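Local coordinates for serpin-ZX (Arabidopsis thaliana, PDB 3LE2), which inhibits serine and cysteine proteases, among them metacaspase-9 and RD21A, through cleavage of its reactive center loop and covalent trapping of the attacking enzyme, at residues A[17-22]-A[295-300]; A[167-172]-A[322-327]; A[287-292]-A[326-331]. One frame throughout, in Å; residues are numbered along the deposited sequence. Where two conformers were deposited one is given.

How the contacts relate
Starting at the N terminus, helix 5-25 carries the first half of contact 1, whose partner at 295-300 lies 273 residues on. Strand 167-176 follows and pairs in contact 2 with 322-327, 150 residues later. Strand 277-289 and the start of helix 291-296 then meet 326-331 in contact 3, which closes a loop of 33 intervening residues. Contacts 2 and 3 end on the same stretch of strand 326-335 and share Asn326 and Ile327; they lie about 8 Å apart, centre to centre. That strand is thus flanked by 167-176, parallel to it, and 277-289, antiparallel. Contact 1 crosses both along the chain and ties the other end of helix 291-296 to the N-terminal helix.

Contact 1 (A[17-22]-A[295-300]); sequences MNLAKH and KGLGLT
A Schellman motif ends helix 291-296, and Leu297, the first residue to leave helical geometry, turns its side chain against helix 5-25. Gly298, with positive phi (88°), is the C-prime residue, and its N binds Lys295 O at 2.8 Å. With chi1 at -65°, CG of Leu297 lies opposite its own carbonyl carbon and the two methyls fork over the helix surface. CD2 sits above the centre of the His22 ring, 3.5 Å from its centroid and 12° off the ring normal, a CH-pi contact over the face. The same methyl comes 3.3 Å from ND2 of Asn18, whose side chain runs past the leucine in the opposite direction. CD1, the other branch, meets Leu19 CD1 at 3.7 Å, the two leucines crossing at about a right angle. Asn18 and His22, one turn apart, thus both meet one methyl, CD2, while Leu19 meets CD1; no hydrogen bond joins the two segments. Around this surface contact, Leu19 also packs on Phe35 of strand 33-35 and Asn18 on Val257 of helix 249-258. Met17 and Ala20 reach Ile385 of strand 382-388, and beyond the helix end Leu299 packs against helix 54-63.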
loop_
_atom_site.group_PDB
_atom_site.type_symbol
_atom_site.label_atom_id
_atom_site.label_comp_id
_atom_site.label_asym_id
_atom_site.label_seq_id
_atom_site.Cartn_x
_atom_site.Cartn_y
_atom_site.Cartn_z
ATOM N N MET A 17 -5.286 2.184 8.008
ATOM C CA MET A 17 -6.658 2.227 7.495
ATOM C C MET A 17 -7.252 3.620 7.647
ATOM O O MET A 17 -8.006 4.083 6.793
ATOM C CB MET A 17 -7.548 1.204 8.198
ATOM C CG MET A 17 -7.149 -0.244 7.956
ATOM S SD MET A 17 -7.052 -0.695 6.215
ATOM C CE MET A 17 -8.730 -0.497 5.686
ATOM N N ASN A 18 -6.917 4.296 8.739
ATOM C CA ASN A 18 -7.387 5.662 8.913
ATOM C C ASN A 18 -6.707 6.598 7.898
ATOM O O ASN A 18 -7.335 7.483 7.328
ATOM C CB ASN A 18 -7.161 6.131 10.358
ATOM C CG ASN A 18 -7.923 7.401 10.684
ATOM O OD1 ASN A 18 -8.927 7.728 10.043
ATOM N ND2 ASN A 18 -7.446 8.128 11.674
ATOM N N LEU A 19 -5.417 6.387 7.671
ATOM C CA LEU A 19 -4.723 7.092 6.599
ATOM C C LEU A 19 -5.467 6.865 5.280
ATOM O O LEU A 19 -5.775 7.820 4.567
ATOM C CB LEU A 19 -3.256 6.647 6.508
ATOM C CG LEU A 19 -2.449 7.160 5.302
ATOM C CD1 LEU A 19 -2.441 8.661 5.261
ATOM C CD2 LEU A 19 -1.021 6.618 5.323
ATOM N N ALA A 20 -5.794 5.612 4.970
ATOM C CA ALA A 20 -6.556 5.323 3.749
ATOM C C ALA A 20 -7.882 6.084 3.708
ATOM O O ALA A 20 -8.310 6.548 2.655
ATOM C CB ALA A 20 -6.792 3.827 3.598
ATOM N N LYS A 21 -8.537 6.202 4.859
ATOM C CA LYS A 21 -9.787 6.954 4.958
ATOM C C LYS A 21 -9.543 8.404 4.578
ATOM O O LYS A 21 -10.277 8.977 3.771
ATOM C CB LYS A 21 -10.359 6.871 6.380
ATOM C CG LYS A 21 -11.664 7.651 6.617
ATOM C CD LYS A 21 -12.874 6.987 5.963
ATOM C CE LYS A 21 -14.175 7.694 6.346
ATOM N NZ LYS A 21 -15.400 7.077 5.744
ATOM N N HIS A 22 -8.506 9.000 5.158
ATOM C CA HIS A 22 -8.183 10.398 4.861
ATOM C C HIS A 22 -7.770 10.621 3.406
ATOM O O HIS A 22 -8.106 11.642 2.834
ATOM C CB HIS A 22 -7.109 10.934 5.806
ATOM C CG HIS A 22 -7.591 11.137 7.210
ATOM N ND1 HIS A 22 -7.414 12.322 7.895
ATOM C CD2 HIS A 22 -8.251 10.309 8.055
ATOM C CE1 HIS A 22 -7.938 12.210 9.105
ATOM N NE2 HIS A 22 -8.455 10.999 9.228
ATOM N N LYS A 295 -0.584 15.586 7.767
ATOM C CA LYS A 295 -0.886 16.736 8.619
ATOM C C LYS A 295 -2.302 16.621 9.176
ATOM O O LYS A 295 -2.550 16.903 10.350
ATOM C CB LYS A 295 -0.706 18.049 7.848
ATOM C CG LYS A 295 0.739 18.496 7.790
ATOM C CD LYS A 295 1.031 19.370 6.596
ATOM C CE LYS A 295 0.317 20.685 6.674
ATOM N NZ LYS A 295 0.806 21.562 5.572
ATOM N N GLY A 296 -3.220 16.182 8.324
ATOM C CA GLY A 296 -4.593 15.942 8.727
ATOM C C GLY A 296 -4.737 14.964 9.877
ATOM O O GLY A 296 -5.579 15.160 10.746
ATOM N N LEU A 297 -3.928 13.905 9.882
ATOM C CA LEU A 297 -3.932 12.932 10.983
ATOM C C LEU A 297 -3.123 13.426 12.170
ATOM O O LEU A 297 -2.835 12.660 13.092
ATOM C CB LEU A 297 -3.361 11.587 10.529
ATOM C CG LEU A 297 -4.176 10.862 9.464
ATOM C CD1 LEU A 297 -3.281 10.007 8.591
ATOM C CD2 LEU A 297 -5.258 10.037 10.133
ATOM N N GLY A 298 -2.724 14.694 12.129
ATOM C CA GLY A 298 -1.988 15.294 13.224
ATOM C C GLY A 298 -0.478 15.138 13.187
ATOM O O GLY A 298 0.206 15.575 14.115
ATOM N N LEU A 299 0.052 14.520 12.131
ATOM C CA LEU A 299 1.503 14.401 11.984
ATOM C C LEU A 299 2.001 15.648 11.288
ATOM O O LEU A 299 2.346 15.620 10.110
ATOM C CB LEU A 299 1.907 13.133 11.218
ATOM C CG LEU A 299 3.400 12.780 11.291
ATOM C CD1 LEU A 299 3.898 12.813 12.728
ATOM C CD2 LEU A 299 3.694 11.430 10.663
ATOM N N THR A 300 2.030 16.740 12.050
ATOM C CA THR A 300 2.273 18.083 11.530
ATOM C C THR A 300 3.730 18.513 11.620
ATOM O O THR A 300 4.187 19.310 10.810
ATOM C CB THR A 300 1.436 19.115 12.312
ATOM O OG1 THR A 300 1.391 18.737 13.700
ATOM C CG2 THR A 300 0.018 19.189 11.767
#

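Contact 2 (A[167-172]-A[322-327]); sequences LIFANA and LCVSNI
Leu167-Phe169 and Asn326-Ile327 run side by side as parallel strands, with Ile168 bridged to Asn326 (CA-CA 4.8 Å) and Phe169 to Ile327 (CA-CA 4.7 Å). Phe169 N donates to Asn326 O at 3.0 Å, tilted 28° from that carbonyl plane. At the strand entrance Leu167 O receives two backbone donors: Ser325 N at 2.7 Å, in the carbonyl plane, and, weakly, Asn326 N. Ser325 completes the grip from its side chain. With chi1 at -51° its OG lies beside its own backbone N and takes the N-H of Leu167 almost straight on, at 3.0 Å and 179°; the same hydroxyl also bonds Lys166 N. Ser325, just before strand 326-335, thus holds both backbone polar atoms of Leu167, through its N and its OG. Val324, in the loop before the strand, touches both Leu167 and Phe169. Its CG2 meets Leu167 CD2 at 4.0 Å and the Phe169 ring edge at CE2, while CG1 lies in the ring plane, 3.9 Å from Phe169 CD2. The two side chains cross at about a right angle. Asn326 shares a face with Ile168, and its amide nitrogen is bonded to Asp289. This is the s3A/s5A pairing of the native, stressed state; in serpins the cleaved reactive center loop, which follows s5A, inserts between these strands. Helix 37-49 packs on the Phe169 ring through Val43, Ile46 and Ile47; Ile168 and Ala170 instead meet helix 129-147 at Phe129 and Val140. Strand 93-103 adjoins strand 167-176 on its other edge, exchanging backbone hydrogen bonds between Ile168 and Trp101 and between Ala170 and Gly99.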
loop_
_atom_site.group_PDB
_atom_site.type_symbol
_atom_site.label_atom_id
_atom_site.label_comp_id
_atom_site.label_asym_id
_atom_site.label_seq_id
_atom_site.Cartn_x
_atom_site.Cartn_y
_atom_site.Cartn_z
ATOM N N LEU A 167 12.931 20.229 0.431
ATOM C CA LEU A 167 13.157 18.817 0.743
ATOM C C LEU A 167 11.981 17.941 0.343
ATOM O O LEU A 167 10.857 18.136 0.807
ATOM C CB LEU A 167 13.456 18.629 2.237
ATOM C CG LEU A 167 13.636 17.196 2.731
ATOM C CD1 LEU A 167 14.863 16.516 2.138
ATOM C CD2 LEU A 167 13.711 17.194 4.239
ATOM N N ILE A 168 12.247 16.968 -0.521
ATOM C CA ILE A 168 11.211 16.048 -0.972
ATOM C C ILE A 168 11.619 14.584 -0.839
ATOM O O ILE A 168 12.808 14.242 -0.837
ATOM C CB ILE A 168 10.819 16.302 -2.444
ATOM C CG1 ILE A 168 11.991 15.956 -3.370
ATOM C CG2 ILE A 168 10.336 17.736 -2.625
ATOM C CD1 ILE A 168 11.654 15.991 -4.847
ATOM N N PHE A 169 10.619 13.722 -0.731
ATOM C CA PHE A 169 10.847 12.299 -0.786
ATOM C C PHE A 169 10.041 11.742 -1.949
ATOM O O PHE A 169 8.914 12.163 -2.191
ATOM C CB PHE A 169 10.455 11.654 0.534
ATOM C CG PHE A 169 11.354 12.047 1.663
ATOM C CD1 PHE A 169 12.517 11.332 1.922
ATOM C CD2 PHE A 169 11.062 13.154 2.441
ATOM C CE1 PHE A 169 13.355 11.707 2.953
ATOM C CE2 PHE A 169 11.897 13.529 3.468
ATOM C CZ PHE A 169 13.043 12.807 3.725
ATOM N N ALA A 170 10.630 10.827 -2.697
ATOM C CA ALA A 170 9.900 10.218 -3.786
ATOM C C ALA A 170 9.942 8.733 -3.558
ATOM O O ALA A 170 11.016 8.156 -3.390
ATOM C CB ALA A 170 10.507 10.586 -5.141
ATOM N N ASN A 171 8.764 8.122 -3.530
ATOM C CA ASN A 171 8.659 6.716 -3.202
ATOM C C ASN A 171 7.648 6.021 -4.103
ATOM O O ASN A 171 6.585 6.565 -4.406
ATOM C CB ASN A 171 8.296 6.546 -1.722
ATOM C CG ASN A 171 8.236 5.094 -1.306
ATOM O OD1 ASN A 171 7.407 4.334 -1.806
ATOM N ND2 ASN A 171 9.117 4.695 -0.389
ATOM N N ALA A 172 7.986 4.817 -4.547
ATOM C CA ALA A 172 7.079 4.062 -5.400
ATOM C C ALA A 172 7.179 2.580 -5.079
ATOM O O ALA A 172 8.238 2.085 -4.710
ATOM C CB ALA A 172 7.392 4.320 -6.872
ATOM N N LEU A 322 14.135 23.946 8.747
ATOM C CA LEU A 322 14.106 23.005 7.633
ATOM C C LEU A 322 13.024 21.981 7.879
ATOM O O LEU A 322 12.987 21.352 8.938
ATOM C CB LEU A 322 15.430 22.263 7.486
ATOM C CG LEU A 322 15.265 21.077 6.535
ATOM C CD1 LEU A 322 14.955 21.589 5.136
ATOM C CD2 LEU A 322 16.483 20.172 6.525
ATOM N N CYS A 323 12.148 21.802 6.906
ATOM C CA CYS A 323 11.121 20.793 7.037
ATOM C C CYS A 323 10.899 20.092 5.708
ATOM O O CYS A 323 11.466 20.481 4.693
ATOM C CB CYS A 323 9.829 21.429 7.535
ATOM S SG CYS A 323 9.143 22.664 6.432
ATOM N N VAL A 324 10.071 19.057 5.723
ATOM C CA VAL A 324 9.747 18.325 4.509
ATOM C C VAL A 324 8.747 19.114 3.670
ATOM O O VAL A 324 7.702 19.546 4.169
ATOM C CB VAL A 324 9.147 16.950 4.844
ATOM C CG1 VAL A 324 8.809 16.183 3.566
ATOM C CG2 VAL A 324 10.103 16.158 5.732
ATOM N N SER A 325 9.078 19.307 2.397
ATOM C CA SER A 325 8.204 20.015 1.467
ATOM C C SER A 325 7.109 19.083 0.937
ATOM O O SER A 325 5.930 19.450 0.876
ATOM C CB SER A 325 9.021 20.578 0.294
ATOM O OG SER A 325 10.141 21.331 0.741
ATOM N N ASN A 326 7.509 17.875 0.549
ATOM C CA ASN A 326 6.591 16.942 -0.078
ATOM C C ASN A 326 7.019 15.519 0.169
ATOM O O ASN A 326 8.216 15.214 0.306
ATOM C CB ASN A 326 6.554 17.117 -1.603
ATOM C CG ASN A 326 6.527 18.566 -2.047
ATOM O OD1 ASN A 326 7.553 19.250 -2.050
ATOM N ND2 ASN A 326 5.358 19.029 -2.466
ATOM N N ILE A 327 6.029 14.640 0.183
ATOM C CA ILE A 327 6.289 13.213 0.155
ATOM C C ILE A 327 5.485 12.634 -0.995
ATOM O O ILE A 327 4.285 12.372 -0.869
ATOM C CB ILE A 327 5.930 12.519 1.480
ATOM C CG1 ILE A 327 6.746 13.121 2.632
ATOM C CG2 ILE A 327 6.159 11.010 1.374
ATOM C CD1 ILE A 327 6.251 12.688 4.021
#

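Contact 3 (A[287-292]-A[326-331]); sequences GFDASN and NIFHKA
Strand 287-289 runs antiparallel to strand 326-331, their axes 4.8 Å apart at 168°. Phe288 and His329 form the hydrogen-bonded pair, N to O in both directions at 2.9 Å, between the non-hydrogen-bonded pairs Gly287-Lys330 and Asp289-Phe328. Past Asp289 the chain turns off, and Ala290 N hydrogen-bonds to Ile327 O at 2.7 Å. With CG anti to its backbone N (chi1 179°), the Asp289 carboxylate extends across to strand 326-331. OD1 accepts from Ile327 N at 2.9 Å on one side of the carboxylate plane and from Ser291 N and OG on the other, all well out of it. OD2 is met on its syn side by Asn326 ND2 at 2.9 Å, with the amide turned 41° from the carboxylate. Four hydrogen bonds thus fix the group, consistent with a carboxylate kept in its charged form. On the face carrying Phe288 and His329, Phe288 CE1 approaches the edge of the His329 ring, 3.8 Å from CD2; that imidazole is tied through NE2 to Ser36 N. Asp289 therefore caps the turn into helix 291-296 and stands in for backbone pairing, a strand-to-helix junction at the end of s6A, beside s5A, in beta-sheet A of the serpin fold.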
loop_
_atom_site.group_PDB
_atom_site.type_symbol
_atom_site.label_atom_id
_atom_site.label_comp_id
_atom_site.label_asym_id
_atom_site.label_seq_id
_atom_site.Cartn_x
_atom_site.Cartn_y
_atom_site.Cartn_z
ATOM N N GLY A 287 -1.302 8.145 -7.397
ATOM C CA GLY A 287 -0.187 8.867 -6.832
ATOM C C GLY A 287 -0.680 10.066 -6.060
ATOM O O GLY A 287 -1.731 10.657 -6.371
ATOM N N PHE A 288 0.081 10.439 -5.041
ATOM C CA PHE A 288 -0.293 11.596 -4.261
ATOM C C PHE A 288 0.886 12.085 -3.463
ATOM O O PHE A 288 1.877 11.365 -3.285
ATOM C CB PHE A 288 -1.518 11.291 -3.379
ATOM C CG PHE A 288 -1.236 10.386 -2.195
ATOM C CD1 PHE A 288 -0.999 9.029 -2.366
ATOM C CD2 PHE A 288 -1.239 10.897 -0.904
ATOM C CE1 PHE A 288 -0.753 8.193 -1.268
ATOM C CE2 PHE A 288 -0.995 10.075 0.197
ATOM C CZ PHE A 288 -0.745 8.719 0.013
ATOM N N ASP A 289 0.787 13.330 -3.022
ATOM C CA ASP A 289 1.729 13.899 -2.074
ATOM C C ASP A 289 1.151 13.661 -0.679
ATOM O O ASP A 289 0.123 14.237 -0.322
ATOM C CB ASP A 289 1.881 15.398 -2.346
ATOM C CG ASP A 289 2.843 16.077 -1.378
ATOM O OD1 ASP A 289 3.259 15.441 -0.380
ATOM O OD2 ASP A 289 3.179 17.258 -1.622
ATOM N N ALA A 290 1.798 12.809 0.106
ATOM C CA ALA A 290 1.238 12.401 1.406
ATOM C C ALA A 290 1.201 13.521 2.437
ATOM O O ALA A 290 0.567 13.383 3.477
ATOM C CB ALA A 290 2.012 11.209 1.974
ATOM N N SER A 291 1.892 14.621 2.152
ATOM C CA SER A 291 2.177 15.618 3.180
ATOM C C SER A 291 0.902 16.166 3.836
ATOM O O SER A 291 0.811 16.246 5.065
ATOM C CB SER A 291 3.078 16.738 2.634
ATOM O OG SER A 291 2.383 17.542 1.712
ATOM N N ASN A 292 -0.090 16.502 3.021
ATOM C CA ASN A 292 -1.341 17.035 3.546
ATOM C C ASN A 292 -2.213 16.056 4.342
ATOM O O ASN A 292 -2.695 16.413 5.415
ATOM C CB ASN A 292 -2.159 17.717 2.446
ATOM C CG ASN A 292 -1.646 19.128 2.108
ATOM O OD1 ASN A 292 -0.741 19.666 2.765
ATOM N ND2 ASN A 292 -2.234 19.728 1.076
ATOM N N ASN A 326 7.509 17.875 0.549
ATOM C CA ASN A 326 6.591 16.942 -0.078
ATOM C C ASN A 326 7.019 15.519 0.169
ATOM O O ASN A 326 8.216 15.214 0.306
ATOM C CB ASN A 326 6.554 17.117 -1.603
ATOM C CG ASN A 326 6.527 18.566 -2.047
ATOM O OD1 ASN A 326 7.553 19.250 -2.050
ATOM N ND2 ASN A 326 5.358 19.029 -2.466
ATOM N N ILE A 327 6.029 14.640 0.183
ATOM C CA ILE A 327 6.289 13.213 0.155
ATOM C C ILE A 327 5.485 12.634 -0.995
ATOM O O ILE A 327 4.285 12.372 -0.869
ATOM C CB ILE A 327 5.930 12.519 1.480
ATOM C CG1 ILE A 327 6.746 13.121 2.632
ATOM C CG2 ILE A 327 6.159 11.010 1.374
ATOM C CD1 ILE A 327 6.251 12.688 4.021
ATOM N N PHE A 328 6.171 12.450 -2.120
ATOM C CA PHE A 328 5.557 11.952 -3.351
ATOM C C PHE A 328 5.511 10.428 -3.382
ATOM O O PHE A 328 6.548 9.764 -3.271
ATOM C CB PHE A 328 6.314 12.491 -4.570
ATOM C CG PHE A 328 6.230 13.990 -4.724
ATOM C CD1 PHE A 328 7.342 14.795 -4.486
ATOM C CD2 PHE A 328 5.031 14.597 -5.106
ATOM C CE1 PHE A 328 7.272 16.195 -4.649
ATOM C CE2 PHE A 328 4.947 15.986 -5.258
ATOM C CZ PHE A 328 6.070 16.786 -5.028
ATOM N N HIS A 329 4.310 9.875 -3.526
ATOM C CA HIS A 329 4.138 8.423 -3.538
ATOM C C HIS A 329 3.339 7.946 -4.741
ATOM O O HIS A 329 2.338 8.549 -5.130
ATOM C CB HIS A 329 3.464 7.933 -2.243
ATOM C CG HIS A 329 3.209 6.455 -2.212
ATOM N ND1 HIS A 329 4.224 5.523 -2.119
ATOM C CD2 HIS A 329 2.052 5.746 -2.249
ATOM C CE1 HIS A 329 3.705 4.308 -2.117
ATOM N NE2 HIS A 329 2.390 4.414 -2.189
ATOM N N LYS A 330 3.785 6.841 -5.317
ATOM C CA LYS A 330 3.078 6.241 -6.425
ATOM C C LYS A 330 2.998 4.727 -6.257
ATOM O O LYS A 330 3.966 4.073 -5.841
ATOM C CB LYS A 330 3.765 6.587 -7.749
ATOM C CG LYS A 330 3.065 6.020 -9.000
ATOM C CD LYS A 330 2.044 6.990 -9.583
ATOM C CE LYS A 330 2.127 7.011 -11.103
ATOM N NZ LYS A 330 1.486 8.212 -11.699
ATOM N N ALA A 331 1.833 4.191 -6.611
ATOM C CA ALA A 331 1.547 2.784 -6.530
ATOM C C ALA A 331 0.656 2.408 -7.705
ATOM O O ALA A 331 -0.029 3.259 -8.273
ATOM C CB ALA A 331 0.832 2.497 -5.225
#